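Local coordinates for protein Non-sulfated chondroitin lyase E66 (Autographa californica nucleopolyhedrovirus, PDB 3VSN) that acts as a chondroitin lyase of the viral envelope, is essential for oral infectivity and may digest the chondroitin sulfate barrier of the host midgut, at residues 113-117 with 147-151; 88-92 with 105-109; 473-477 with 552-556; 365-369 with 442-448. All coordinates share one frame; numbering follows the deposited sequence.

Following the chain from the N terminus, contact 2 closes first, bringing helix 103-119 back onto helix 75-93 across 12 intervening residues. Contact 1 then uses the same helix 103-119 and closes a 29-residue excursion against helix 138-154. The two touch where Ile-151 meets Cys-89, in the helical domain. In the beta-rich domain, with centres 49 to 55 Å from those of contacts 1 and 2, contact 4 closes 72 residues and contact 3 closes 74. Each sets a segment against the same seven-stranded sheet, and they meet where the Tyr-554 hydroxyl reaches the carbonyl of Arg-366. Contact 3 opens only after contact 4 has closed; none nests inside or crosses another.

Contact 1: 113-117 with 147-151; sequences LRIIC and VFMNI
Leu-113 reaches out from helix 103-119 and plants one methyl on the ring of Phe-148 in helix 138-154. Its CB already points at the partner helix and lies 4.1 Å from Ile-151 CD1. The next bond carries CG opposite the backbone N (chi1 -168°), so the isobutyl group extends across the interface and its two methyls part company. CD2 runs alongside Ile-151 and meets that residue's CG2 at 4.1 Å, the leucine and isoleucine side chains lying flank to flank and pointing oppositely. CD1 goes to the phenyl ring: it sits 3.7 Å from the centroid of Phe-148, only 13° off the ring normal, a CH-pi contact over the middle of one face. The same CD1 has Val-147 CG1 at 4.4 Å.

The helices run nearly antiparallel, at 154°, with 11.6 Å between their local axes. This is the antiparallel helix packing from which the alpha/alpha toroid of the lyase's N-terminal helical domain is assembled, and the interface is entirely buried.

One turn on from Leu-113, Cys-117 places its SG 3.6 Å from Phe-148 CZ. The sulfur approaches the ring obliquely, a sulfur-aromatic contact at the far end of the phenyl from its CB. Phe-148 is also packed by Thr-168, Trp-171 and Leu-172 of helix 161-175, and Trp-171 touches Cys-117 as well. Elsewhere in the interface, Ile-116 CD1 lies 4.4 Å from Val-147 CG1, while Leu-85 of helix 75-93 packs on Ile-116 and Cys-82 and Ile-86 pack on Val-147.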
loop_
_atom_site.group_PDB
_atom_site.type_symbol
_atom_site.label_atom_id
_atom_site.label_comp_id
_atom_site.label_asym_id
_atom_site.label_seq_id
_atom_site.Cartn_x
_atom_site.Cartn_y
_atom_site.Cartn_z
ATOM N N LEU A 113 25.008 -21.283 15.494
ATOM C CA LEU A 113 25.949 -20.194 15.224
ATOM C C LEU A 113 27.374 -20.719 15.038
ATOM O O LEU A 113 28.080 -20.288 14.124
ATOM C CB LEU A 113 25.899 -19.134 16.334
ATOM C CG LEU A 113 26.613 -17.799 16.080
ATOM C CD1 LEU A 113 26.061 -17.097 14.844
ATOM C CD2 LEU A 113 26.498 -16.899 17.302
ATOM N N ARG A 114 27.782 -21.651 15.903
ATOM C CA ARG A 114 29.078 -22.328 15.787
ATOM C C ARG A 114 29.241 -23.011 14.433
ATOM O O ARG A 114 30.302 -22.910 13.812
ATOM C CB ARG A 114 29.252 -23.373 16.894
ATOM C CG ARG A 114 29.486 -22.805 18.281
ATOM C CD ARG A 114 29.448 -23.920 19.314
ATOM N NE ARG A 114 29.473 -23.400 20.679
ATOM C CZ ARG A 114 29.017 -24.056 21.741
ATOM N NH1 ARG A 114 28.488 -25.265 21.604
ATOM N NH2 ARG A 114 29.085 -23.500 22.942
ATOM N N ILE A 115 28.192 -23.705 13.987
ATOM C CA ILE A 115 28.213 -24.405 12.699
ATOM C C ILE A 115 28.441 -23.426 11.541
ATOM O O ILE A 115 29.281 -23.674 10.673
ATOM C CB ILE A 115 26.942 -25.266 12.476
ATOM C CG1 ILE A 115 26.899 -26.432 13.472
ATOM C CG2 ILE A 115 26.900 -25.814 11.057
ATOM C CD1 ILE A 115 25.538 -27.087 13.616
ATOM N N ILE A 116 27.715 -22.308 11.548
ATOM C CA ILE A 116 27.884 -21.267 10.527
ATOM C C ILE A 116 29.304 -20.686 10.529
ATOM O O ILE A 116 29.918 -20.532 9.470
ATOM C CB ILE A 116 26.836 -20.135 10.676
ATOM C CG1 ILE A 116 25.431 -20.673 10.387
ATOM C CG2 ILE A 116 27.149 -18.975 9.737
ATOM C CD1 ILE A 116 24.313 -19.734 10.791
ATOM N N CYS A 117 29.821 -20.380 11.719
ATOM C CA CYS A 117 31.167 -19.820 11.862
ATOM C C CYS A 117 32.257 -20.745 11.320
ATOM O O CYS A 117 33.244 -20.275 10.755
ATOM C CB CYS A 117 31.447 -19.449 13.319
ATOM S SG CYS A 117 30.523 -17.996 13.863
ATOM N N VAL A 147 21.443 -12.809 12.133
ATOM C CA VAL A 147 21.503 -14.056 12.909
ATOM C C VAL A 147 22.421 -13.889 14.121
ATOM O O VAL A 147 22.033 -14.206 15.248
ATOM C CB VAL A 147 21.968 -15.255 12.050
ATOM C CG1 VAL A 147 22.140 -16.505 12.902
ATOM C CG2 VAL A 147 20.974 -15.522 10.931
ATOM N N PHE A 148 23.628 -13.376 13.879
ATOM C CA PHE A 148 24.590 -13.098 14.946
ATOM C C PHE A 148 23.965 -12.219 16.025
ATOM O O PHE A 148 24.052 -12.531 17.216
ATOM C CB PHE A 148 25.846 -12.425 14.384
ATOM C CG PHE A 148 26.824 -13.382 13.755
ATOM C CD1 PHE A 148 27.874 -13.911 14.504
ATOM C CD2 PHE A 148 26.708 -13.745 12.417
ATOM C CE1 PHE A 148 28.781 -14.789 13.931
ATOM C CE2 PHE A 148 27.614 -14.623 11.838
ATOM C CZ PHE A 148 28.655 -15.145 12.597
ATOM N N MET A 149 23.319 -11.137 15.593
ATOM C CA MET A 149 22.702 -10.188 16.508
ATOM C C MET A 149 21.570 -10.814 17.331
ATOM O O MET A 149 21.557 -10.693 18.556
ATOM C CB MET A 149 22.203 -8.959 15.743
ATOM C CG MET A 149 21.590 -7.894 16.635
ATOM S SD MET A 149 21.089 -6.448 15.695
ATOM C CE MET A 149 20.566 -5.369 17.018
ATOM N N ASN A 150 20.635 -11.484 16.658
ATOM C CA ASN A 150 19.489 -12.098 17.333
ATOM C C ASN A 150 19.894 -13.169 18.350
ATOM O O ASN A 150 19.397 -13.171 19.478
ATOM C CB ASN A 150 18.486 -12.666 16.322
ATOM C CG ASN A 150 17.606 -11.593 15.702
ATOM O OD1 ASN A 150 18.009 -10.902 14.765
ATOM N ND2 ASN A 150 16.393 -11.452 16.223
ATOM N N ILE A 151 20.803 -14.060 17.953
ATOM C CA ILE A 151 21.269 -15.136 18.835
ATOM C C ILE A 151 21.991 -14.571 20.062
ATOM O O ILE A 151 21.654 -14.918 21.196
ATOM C CB ILE A 151 22.136 -16.180 18.081
ATOM C CG1 ILE A 151 21.269 -16.948 17.077
ATOM C CG2 ILE A 151 22.780 -17.158 19.060
ATOM C CD1 ILE A 151 22.002 -17.981 16.240
#

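Contact 2: 88-92 with 105-109; sequences YCVRY and LAYNL
This is apolar packing between two consecutive antiparallel helices, 75-93 and 103-119, in the N-terminal helical domain, with Tyr-88 and Tyr-92 closing on Leu-105, Ala-106 and Leu-109. The local axes pass 10.5 Å apart at 152°, and all six touching residues are buried.

Leu-105 sits between the two tyrosines and divides its methyls between them. Its CD1 comes obliquely to the ring of Tyr-88, 3.5 Å from CD2 of that tyrosine, whereas its CD2 lies 3.7 Å from Tyr-92 CB. Tyr-92 has its ring turned opposite the backbone N (chi1 -178°), which lays the phenol alongside Leu-105 and carries the outer half of the ring on to Ala-106. There Tyr-92 CE1 is 3.7 Å from Ala-106 CB.

One turn along, Leu-109 fills the other end. Its CD2 touches Tyr-88 CB at 3.8 Å and its CD1 lies 4.1 Å from Cys-89 SG, though the cysteine's own CB bond points away from this helix and its sulfur also packs on Ile-151 and Val-154 of helix 138-154. The polar end of Tyr-88 leaves the interface altogether: its OH is hydrogen-bonded to the carbonyl of Arg-58, and its ring meets Trp-60, which also touches Leu-105 and Leu-109.

Neighbouring antiparallel helices joined by a short loop are the repeating element of an alpha/alpha toroid, here in a domain related in sequence to the N-terminal helical domain of polysaccharide lyase family 8.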
loop_
_atom_site.group_PDB
_atom_site.type_symbol
_atom_site.label_atom_id
_atom_site.label_comp_id
_atom_site.label_asym_id
_atom_site.label_seq_id
_atom_site.Cartn_x
_atom_site.Cartn_y
_atom_site.Cartn_z
ATOM N N TYR A 88 13.578 -18.941 15.550
ATOM C CA TYR A 88 13.751 -19.662 16.812
ATOM C C TYR A 88 14.192 -18.750 17.963
ATOM O O TYR A 88 13.819 -18.985 19.112
ATOM C CB TYR A 88 14.725 -20.835 16.650
ATOM C CG TYR A 88 14.064 -22.155 16.287
ATOM C CD1 TYR A 88 14.299 -22.758 15.052
ATOM C CD2 TYR A 88 13.206 -22.798 17.183
ATOM C CE1 TYR A 88 13.702 -23.965 14.720
ATOM C CE2 TYR A 88 12.603 -24.004 16.859
ATOM C CZ TYR A 88 12.854 -24.580 15.629
ATOM O OH TYR A 88 12.262 -25.780 15.304
ATOM N N CYS A 89 14.977 -17.716 17.654
ATOM C CA CYS A 89 15.331 -16.696 18.646
ATOM C C CYS A 89 14.089 -16.014 19.198
ATOM O O CYS A 89 13.969 -15.814 20.407
ATOM C CB CYS A 89 16.263 -15.639 18.052
ATOM S SG CYS A 89 17.943 -16.218 17.753
ATOM N N VAL A 90 13.166 -15.667 18.304
ATOM C CA VAL A 90 11.914 -15.013 18.689
ATOM C C VAL A 90 11.073 -15.940 19.576
ATOM O O VAL A 90 10.510 -15.501 20.584
ATOM C CB VAL A 90 11.122 -14.524 17.448
ATOM C CG1 VAL A 90 9.795 -13.886 17.850
ATOM C CG2 VAL A 90 11.956 -13.536 16.639
ATOM N N ARG A 91 11.017 -17.221 19.211
ATOM C CA ARG A 91 10.337 -18.246 20.015
ATOM C C ARG A 91 10.964 -18.389 21.401
ATOM O O ARG A 91 10.255 -18.455 22.409
ATOM C CB ARG A 91 10.351 -19.604 19.307
ATOM C CG ARG A 91 9.493 -19.688 18.054
ATOM C CD ARG A 91 9.252 -21.136 17.653
ATOM N NE ARG A 91 8.478 -21.847 18.670
ATOM C CZ ARG A 91 8.184 -23.143 18.638
ATOM N NH1 ARG A 91 8.598 -23.909 17.634
ATOM N NH2 ARG A 91 7.474 -23.679 19.622
ATOM N N TYR A 92 12.293 -18.443 21.443
ATOM C CA TYR A 92 13.029 -18.546 22.704
ATOM C C TYR A 92 12.720 -17.369 23.633
ATOM O O TYR A 92 12.631 -17.525 24.855
ATOM C CB TYR A 92 14.536 -18.606 22.431
ATOM C CG TYR A 92 15.364 -18.753 23.685
ATOM C CD1 TYR A 92 15.603 -20.010 24.237
ATOM C CD2 TYR A 92 15.894 -17.635 24.331
ATOM C CE1 TYR A 92 16.358 -20.152 25.389
ATOM C CE2 TYR A 92 16.645 -17.767 25.490
ATOM C CZ TYR A 92 16.871 -19.028 26.012
ATOM O OH TYR A 92 17.615 -19.166 27.158
ATOM N N LEU A 105 16.802 -25.442 23.420
ATOM C CA LEU A 105 16.741 -24.475 22.319
ATOM C C LEU A 105 17.921 -23.500 22.374
ATOM O O LEU A 105 18.501 -23.169 21.337
ATOM C CB LEU A 105 15.406 -23.713 22.312
ATOM C CG LEU A 105 15.193 -22.644 21.224
ATOM C CD1 LEU A 105 15.505 -23.180 19.831
ATOM C CD2 LEU A 105 13.775 -22.091 21.277
ATOM N N ALA A 106 18.274 -23.054 23.578
ATOM C CA ALA A 106 19.433 -22.179 23.771
ATOM C C ALA A 106 20.693 -22.836 23.207
ATOM O O ALA A 106 21.439 -22.213 22.444
ATOM C CB ALA A 106 19.615 -21.846 25.245
ATOM N N TYR A 107 20.903 -24.100 23.576
ATOM C CA TYR A 107 22.011 -24.891 23.058
ATOM C C TYR A 107 21.952 -25.003 21.538
ATOM O O TYR A 107 22.969 -24.844 20.866
ATOM C CB TYR A 107 22.045 -26.293 23.685
ATOM C CG TYR A 107 23.009 -27.223 22.981
ATOM C CD1 TYR A 107 24.370 -27.212 23.293
ATOM C CD2 TYR A 107 22.567 -28.091 21.979
ATOM C CE1 TYR A 107 25.261 -28.049 22.638
ATOM C CE2 TYR A 107 23.450 -28.930 21.316
ATOM C CZ TYR A 107 24.794 -28.904 21.651
ATOM O OH TYR A 107 25.673 -29.736 20.997
ATOM N N ASN A 108 20.766 -25.289 21.004
ATOM C CA ASN A 108 20.601 -25.419 19.560
ATOM C C ASN A 108 20.948 -24.129 18.814
ATOM O O ASN A 108 21.539 -24.172 17.735
ATOM C CB ASN A 108 19.193 -25.908 19.205
ATOM C CG ASN A 108 19.064 -27.418 19.297
ATOM O OD1 ASN A 108 20.003 -28.153 18.986
ATOM N ND2 ASN A 108 17.895 -27.890 19.723
ATOM N N LEU A 109 20.603 -22.991 19.413
ATOM C CA LEU A 109 20.914 -21.687 18.831
ATOM C C LEU A 109 22.421 -21.409 18.791
ATOM O O LEU A 109 22.957 -21.069 17.735
ATOM C CB LEU A 109 20.155 -20.564 19.552
ATOM C CG LEU A 109 18.635 -20.505 19.335
ATOM C CD1 LEU A 109 18.002 -19.443 20.222
ATOM C CD2 LEU A 109 18.277 -20.268 17.870
#

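Contact 3: 473-477 with 552-556; sequences RVIVL and ACYKL
Tyr-554 holds CG between its backbone N and its carbonyl carbon (chi1 68°), and this swings the phenol over the backbone at Val-476. Val-476 in turn has CG1 opposite its own N and CG2 opposite its carbonyl carbon, a setting that gives both methyls to the root of the ring. CG1 lies 3.8 Å from Tyr-554 CD1, and CG2 is 3.9 Å from Tyr-554 CD2, so the valine fork spans the ring from one ortho carbon to the other. Behind the fork, Val-476 CA stands 4.3 Å from the ring centroid, 2° off the normal: a CH-pi contact squarely over one face.

Two residues earlier on each strand, Val-474 CG2 presses on Ala-552 CB at 3.6 Å. At the opposite end the tip of Leu-556 comes nearer, its CD2 3.7 Å from Val-476 O, and the same methyl has Leu-477 CD2 at 4.5 Å.

The phenol oxygen of Tyr-554 goes on to the carbonyl of Arg-366, to which it is hydrogen-bonded, so a buried polar tip finds a partner in the neighbouring part of the fold. Met-453 and Gln-455 of strand 452-461 also touch the tyrosine.

A classic beta bulge, with Val-476 and Leu-477 together opposite Val-536, interrupts strand 472-480 where the chain changes direction. Strands 472-480 and 550-558 belong to different antiparallel sheets, and the axes of their short segments 473-475 and 552-556 pass 8.4 Å apart, 15° from parallel: two sheets packed face to face, as in a beta-sandwich.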
loop_
_atom_site.group_PDB
_atom_site.type_symbol
_atom_site.label_atom_id
_atom_site.label_comp_id
_atom_site.label_asym_id
_atom_site.label_seq_id
_atom_site.Cartn_x
_atom_site.Cartn_y
_atom_site.Cartn_z
ATOM N N ARG A 473 -17.888 -3.243 -20.473
ATOM C CA ARG A 473 -18.647 -3.443 -19.239
ATOM C C ARG A 473 -17.900 -2.886 -18.047
ATOM O O ARG A 473 -16.667 -2.869 -18.021
ATOM C CB ARG A 473 -18.968 -4.921 -18.998
ATOM C CG ARG A 473 -17.829 -5.877 -19.317
ATOM C CD ARG A 473 -18.048 -6.529 -20.669
ATOM N NE ARG A 473 -19.209 -7.406 -20.622
ATOM C CZ ARG A 473 -19.942 -7.766 -21.672
ATOM N NH1 ARG A 473 -19.653 -7.322 -22.888
ATOM N NH2 ARG A 473 -20.976 -8.574 -21.494
ATOM N N VAL A 474 -18.663 -2.422 -17.064
ATOM C CA VAL A 474 -18.092 -1.914 -15.831
ATOM C C VAL A 474 -18.412 -2.925 -14.744
ATOM O O VAL A 474 -19.581 -3.250 -14.511
ATOM C CB VAL A 474 -18.659 -0.529 -15.467
ATOM C CG1 VAL A 474 -18.039 -0.018 -14.174
ATOM C CG2 VAL A 474 -18.413 0.458 -16.604
ATOM N N ILE A 475 -17.372 -3.428 -14.089
ATOM C CA ILE A 475 -17.547 -4.427 -13.039
ATOM C C ILE A 475 -18.102 -3.764 -11.781
ATOM O O ILE A 475 -17.551 -2.772 -11.292
ATOM C CB ILE A 475 -16.227 -5.172 -12.739
ATOM C CG1 ILE A 475 -15.740 -5.892 -14.003
ATOM C CG2 ILE A 475 -16.397 -6.155 -11.581
ATOM C CD1 ILE A 475 -14.376 -6.537 -13.871
ATOM N N VAL A 476 -19.206 -4.314 -11.280
ATOM C CA VAL A 476 -19.819 -3.847 -10.035
ATOM C C VAL A 476 -19.367 -4.726 -8.860
ATOM O O VAL A 476 -18.984 -4.218 -7.804
ATOM C CB VAL A 476 -21.363 -3.806 -10.160
ATOM C CG1 VAL A 476 -22.016 -3.444 -8.832
ATOM C CG2 VAL A 476 -21.779 -2.812 -11.240
ATOM N N LEU A 477 -19.419 -6.043 -9.052
ATOM C CA LEU A 477 -18.963 -7.013 -8.056
ATOM C C LEU A 477 -18.248 -8.145 -8.760
ATOM O O LEU A 477 -18.663 -8.568 -9.843
ATOM C CB LEU A 477 -20.136 -7.602 -7.262
ATOM C CG LEU A 477 -20.381 -7.311 -5.771
ATOM C CD1 LEU A 477 -21.246 -8.418 -5.177
ATOM C CD2 LEU A 477 -19.110 -7.138 -4.948
ATOM N N ALA A 552 -21.829 4.492 -16.265
ATOM C CA ALA A 552 -22.224 3.422 -15.357
ATOM C C ALA A 552 -22.228 3.960 -13.931
ATOM O O ALA A 552 -21.427 4.828 -13.592
ATOM C CB ALA A 552 -21.277 2.237 -15.481
ATOM N N CYS A 553 -23.129 3.449 -13.097
ATOM C CA CYS A 553 -23.276 3.973 -11.740
ATOM C C CYS A 553 -23.762 2.898 -10.781
ATOM O O CYS A 553 -24.775 2.242 -11.030
ATOM C CB CYS A 553 -24.240 5.169 -11.728
ATOM S SG CYS A 553 -24.219 6.123 -10.192
ATOM N N TYR A 554 -23.031 2.720 -9.685
ATOM C CA TYR A 554 -23.394 1.731 -8.684
ATOM C C TYR A 554 -22.935 2.179 -7.300
ATOM O O TYR A 554 -22.190 3.150 -7.167
ATOM C CB TYR A 554 -22.788 0.361 -9.036
ATOM C CG TYR A 554 -21.276 0.308 -8.938
ATOM C CD1 TYR A 554 -20.648 -0.077 -7.751
ATOM C CD2 TYR A 554 -20.473 0.641 -10.031
ATOM C CE1 TYR A 554 -19.263 -0.126 -7.653
ATOM C CE2 TYR A 554 -19.089 0.592 -9.946
ATOM C CZ TYR A 554 -18.490 0.207 -8.755
ATOM O OH TYR A 554 -17.116 0.158 -8.658
ATOM N N LYS A 555 -23.385 1.467 -6.273
ATOM C CA LYS A 555 -22.864 1.679 -4.931
ATOM C C LYS A 555 -22.597 0.345 -4.253
ATOM O O LYS A 555 -23.205 -0.677 -4.600
ATOM C CB LYS A 555 -23.799 2.558 -4.090
ATOM C CG LYS A 555 -25.052 1.867 -3.594
ATOM C CD LYS A 555 -25.726 2.651 -2.475
ATOM C CE LYS A 555 -26.817 1.796 -1.853
ATOM N NZ LYS A 555 -27.792 2.571 -1.037
ATOM N N LEU A 556 -21.669 0.366 -3.305
ATOM C CA LEU A 556 -21.379 -0.786 -2.469
ATOM C C LEU A 556 -21.689 -0.411 -1.021
ATOM O O LEU A 556 -21.476 0.735 -0.626
ATOM C CB LEU A 556 -19.909 -1.201 -2.615
ATOM C CG LEU A 556 -19.378 -1.603 -4.004
ATOM C CD1 LEU A 556 -17.882 -1.890 -3.939
ATOM C CD2 LEU A 556 -20.123 -2.802 -4.579
#

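Contact 4: 365-369 with 442-448; sequences ARRIW and FKSCTLF
Arg-366 holds Ser-444 across the interface of two sheets of the beta-sandwich domain. Segment 365-369 contributes to an outermost strand of a four-stranded sheet, and Ser-444 lies on strand 440-449 of the seven-stranded one. This is the tight end. The arginine chain is bent at chi2 (-69°), which turns the guanidinium side-on to the serine: NE and NH2 each donate to Ser-444 OG at 3.2 Å, with OG in the guanidinium plane. Gln-455 of strand 452-461 bonds the same hydroxyl through its NE2, and it takes Thr-446 OG1 through its OE1, so one glutamine fixes both hydroxyls beside the arginine. Thr-446 OG1 also lies 3.5 Å from Arg-366 CD, the two side chains meeting at a slant. Phe-442 is farther off, its CE1 being 4.1 Å from Arg-366 NH2.

The other end is looser and mostly apolar. Between Ile-368 and Phe-448 the CA atoms are 8.7 Å apart, against 7.6 Å between Arg-366 and Thr-446. Ile-368 CG2 meets the edge of the phenyl ring 3.6 Å from CE1 of Phe-448, with the Arg-367 carbonyl oxygen also near that edge. It is no solvent side, for both residues are buried and Tyr-335 of strand 335-340 packs on each of them.

The remaining guanidinium nitrogen turns home: Arg-366 NH1 bonds Ala-365 O at 3.1 Å, nearly straight at 166°, with the nitrogen well above the plane of that carbonyl.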
loop_
_atom_site.group_PDB
_atom_site.type_symbol
_atom_site.label_atom_id
_atom_site.label_comp_id
_atom_site.label_asym_id
_atom_site.label_seq_id
_atom_site.Cartn_x
_atom_site.Cartn_y
_atom_site.Cartn_z
ATOM N N ALA A 365 -9.704 0.294 -9.821
ATOM C CA ALA A 365 -10.247 -0.329 -8.607
ATOM C C ALA A 365 -11.079 0.693 -7.837
ATOM O O ALA A 365 -10.577 1.752 -7.456
ATOM C CB ALA A 365 -9.138 -0.888 -7.725
ATOM N N ARG A 366 -12.356 0.375 -7.647
ATOM C CA ARG A 366 -13.286 1.205 -6.883
ATOM C C ARG A 366 -14.047 0.277 -5.951
ATOM O O ARG A 366 -15.160 -0.158 -6.252
ATOM C CB ARG A 366 -14.252 1.952 -7.816
ATOM C CG ARG A 366 -13.587 2.801 -8.892
ATOM C CD ARG A 366 -12.883 4.012 -8.300
ATOM N NE ARG A 366 -12.434 4.939 -9.337
ATOM C CZ ARG A 366 -11.229 4.911 -9.903
ATOM N NH1 ARG A 366 -10.333 3.996 -9.544
ATOM N NH2 ARG A 366 -10.922 5.799 -10.837
ATOM N N ARG A 367 -13.421 -0.036 -4.822
ATOM C CA ARG A 367 -13.860 -1.138 -3.972
ATOM C C ARG A 367 -13.694 -0.797 -2.492
ATOM O O ARG A 367 -12.768 -0.074 -2.101
ATOM C CB ARG A 367 -13.069 -2.410 -4.337
ATOM C CG ARG A 367 -13.248 -3.602 -3.404
ATOM C CD ARG A 367 -14.607 -4.282 -3.528
ATOM N NE ARG A 367 -14.758 -5.295 -2.482
ATOM C CZ ARG A 367 -14.343 -6.557 -2.578
ATOM N NH1 ARG A 367 -13.762 -6.995 -3.691
ATOM N NH2 ARG A 367 -14.514 -7.390 -1.557
ATOM N N ILE A 368 -14.624 -1.290 -1.686
ATOM C CA ILE A 368 -14.472 -1.288 -0.242
ATOM C C ILE A 368 -14.344 -2.739 0.204
ATOM O O ILE A 368 -14.967 -3.635 -0.377
ATOM C CB ILE A 368 -15.637 -0.570 0.481
ATOM C CG1 ILE A 368 -16.982 -1.276 0.229
ATOM C CG2 ILE A 368 -15.683 0.894 0.065
ATOM C CD1 ILE A 368 -18.175 -0.624 0.909
ATOM N N TRP A 369 -13.504 -2.965 1.205
ATOM C CA TRP A 369 -13.315 -4.292 1.752
ATOM C C TRP A 369 -13.775 -4.301 3.173
ATOM O O TRP A 369 -13.294 -3.518 3.994
ATOM C CB TRP A 369 -11.851 -4.706 1.670
ATOM C CG TRP A 369 -11.352 -4.966 0.268
ATOM C CD1 TRP A 369 -11.393 -6.164 -0.438
ATOM C CD2 TRP A 369 -10.699 -4.012 -0.642
ATOM N NE1 TRP A 369 -10.832 -6.020 -1.684
ATOM C CE2 TRP A 369 -10.392 -4.760 -1.870
ATOM C CE3 TRP A 369 -10.353 -2.667 -0.567
ATOM C CZ2 TRP A 369 -9.769 -4.164 -2.959
ATOM C CZ3 TRP A 369 -9.721 -2.079 -1.671
ATOM C CH2 TRP A 369 -9.440 -2.812 -2.838
ATOM N N PHE A 442 -12.092 8.389 -19.166
ATOM C CA PHE A 442 -13.306 8.506 -18.363
ATOM C C PHE A 442 -13.270 9.703 -17.425
ATOM O O PHE A 442 -12.206 10.257 -17.136
ATOM C CB PHE A 442 -13.600 7.212 -17.573
ATOM C CG PHE A 442 -12.467 6.741 -16.690
ATOM C CD1 PHE A 442 -12.122 7.433 -15.530
ATOM C CD2 PHE A 442 -11.768 5.573 -17.000
ATOM C CE1 PHE A 442 -11.087 6.990 -14.714
ATOM C CE2 PHE A 442 -10.738 5.119 -16.181
ATOM C CZ PHE A 442 -10.397 5.827 -15.037
ATOM N N LYS A 443 -14.453 10.100 -16.971
ATOM C CA LYS A 443 -14.581 10.916 -15.773
ATOM C C LYS A 443 -15.099 9.985 -14.685
ATOM O O LYS A 443 -16.074 9.265 -14.895
ATOM C CB LYS A 443 -15.545 12.079 -16.005
ATOM C CG LYS A 443 -15.049 13.136 -16.989
ATOM C CD LYS A 443 -14.429 14.330 -16.275
ATOM C CE LYS A 443 -13.798 15.327 -17.243
ATOM N NZ LYS A 443 -14.772 16.056 -18.105
ATOM N N SER A 444 -14.428 9.981 -13.536
ATOM C CA SER A 444 -14.750 9.050 -12.460
ATOM C C SER A 444 -15.067 9.816 -11.185
ATOM O O SER A 444 -14.274 10.653 -10.750
ATOM C CB SER A 444 -13.582 8.083 -12.225
ATOM O OG SER A 444 -13.804 7.267 -11.086
ATOM N N CYS A 445 -16.228 9.521 -10.601
ATOM C CA CYS A 445 -16.684 10.156 -9.370
ATOM C C CYS A 445 -16.849 9.082 -8.304
ATOM O O CYS A 445 -17.676 8.186 -8.459
ATOM C CB CYS A 445 -18.039 10.837 -9.591
ATOM S SG CYS A 445 -18.109 12.045 -10.932
ATOM N N THR A 446 -16.073 9.165 -7.228
ATOM C CA THR A 446 -16.207 8.208 -6.129
ATOM C C THR A 446 -16.475 8.940 -4.822
ATOM O O THR A 446 -15.846 9.954 -4.546
ATOM C CB THR A 446 -14.943 7.338 -5.964
ATOM O OG1 THR A 446 -14.442 6.959 -7.250
ATOM C CG2 THR A 446 -15.243 6.084 -5.145
ATOM N N LEU A 447 -17.412 8.426 -4.028
ATOM C CA LEU A 447 -17.656 8.958 -2.693
ATOM C C LEU A 447 -17.644 7.838 -1.656
ATOM O O LEU A 447 -18.413 6.880 -1.769
ATOM C CB LEU A 447 -18.988 9.725 -2.649
ATOM C CG LEU A 447 -19.434 10.289 -1.295
ATOM C CD1 LEU A 447 -18.556 11.456 -0.859
ATOM C CD2 LEU A 447 -20.897 10.709 -1.352
ATOM N N PHE A 448 -16.766 7.964 -0.660
ATOM C CA PHE A 448 -16.749 7.056 0.493
ATOM C C PHE A 448 -17.489 7.712 1.658
ATOM O O PHE A 448 -17.313 8.907 1.916
ATOM C CB PHE A 448 -15.315 6.729 0.941
ATOM C CG PHE A 448 -14.511 5.927 -0.052
ATOM C CD1 PHE A 448 -14.813 4.593 -0.309
ATOM C CD2 PHE A 448 -13.418 6.497 -0.699
ATOM C CE1 PHE A 448 -14.062 3.855 -1.215
ATOM C CE2 PHE A 448 -12.659 5.763 -1.605
ATOM C CZ PHE A 448 -12.986 4.440 -1.867
#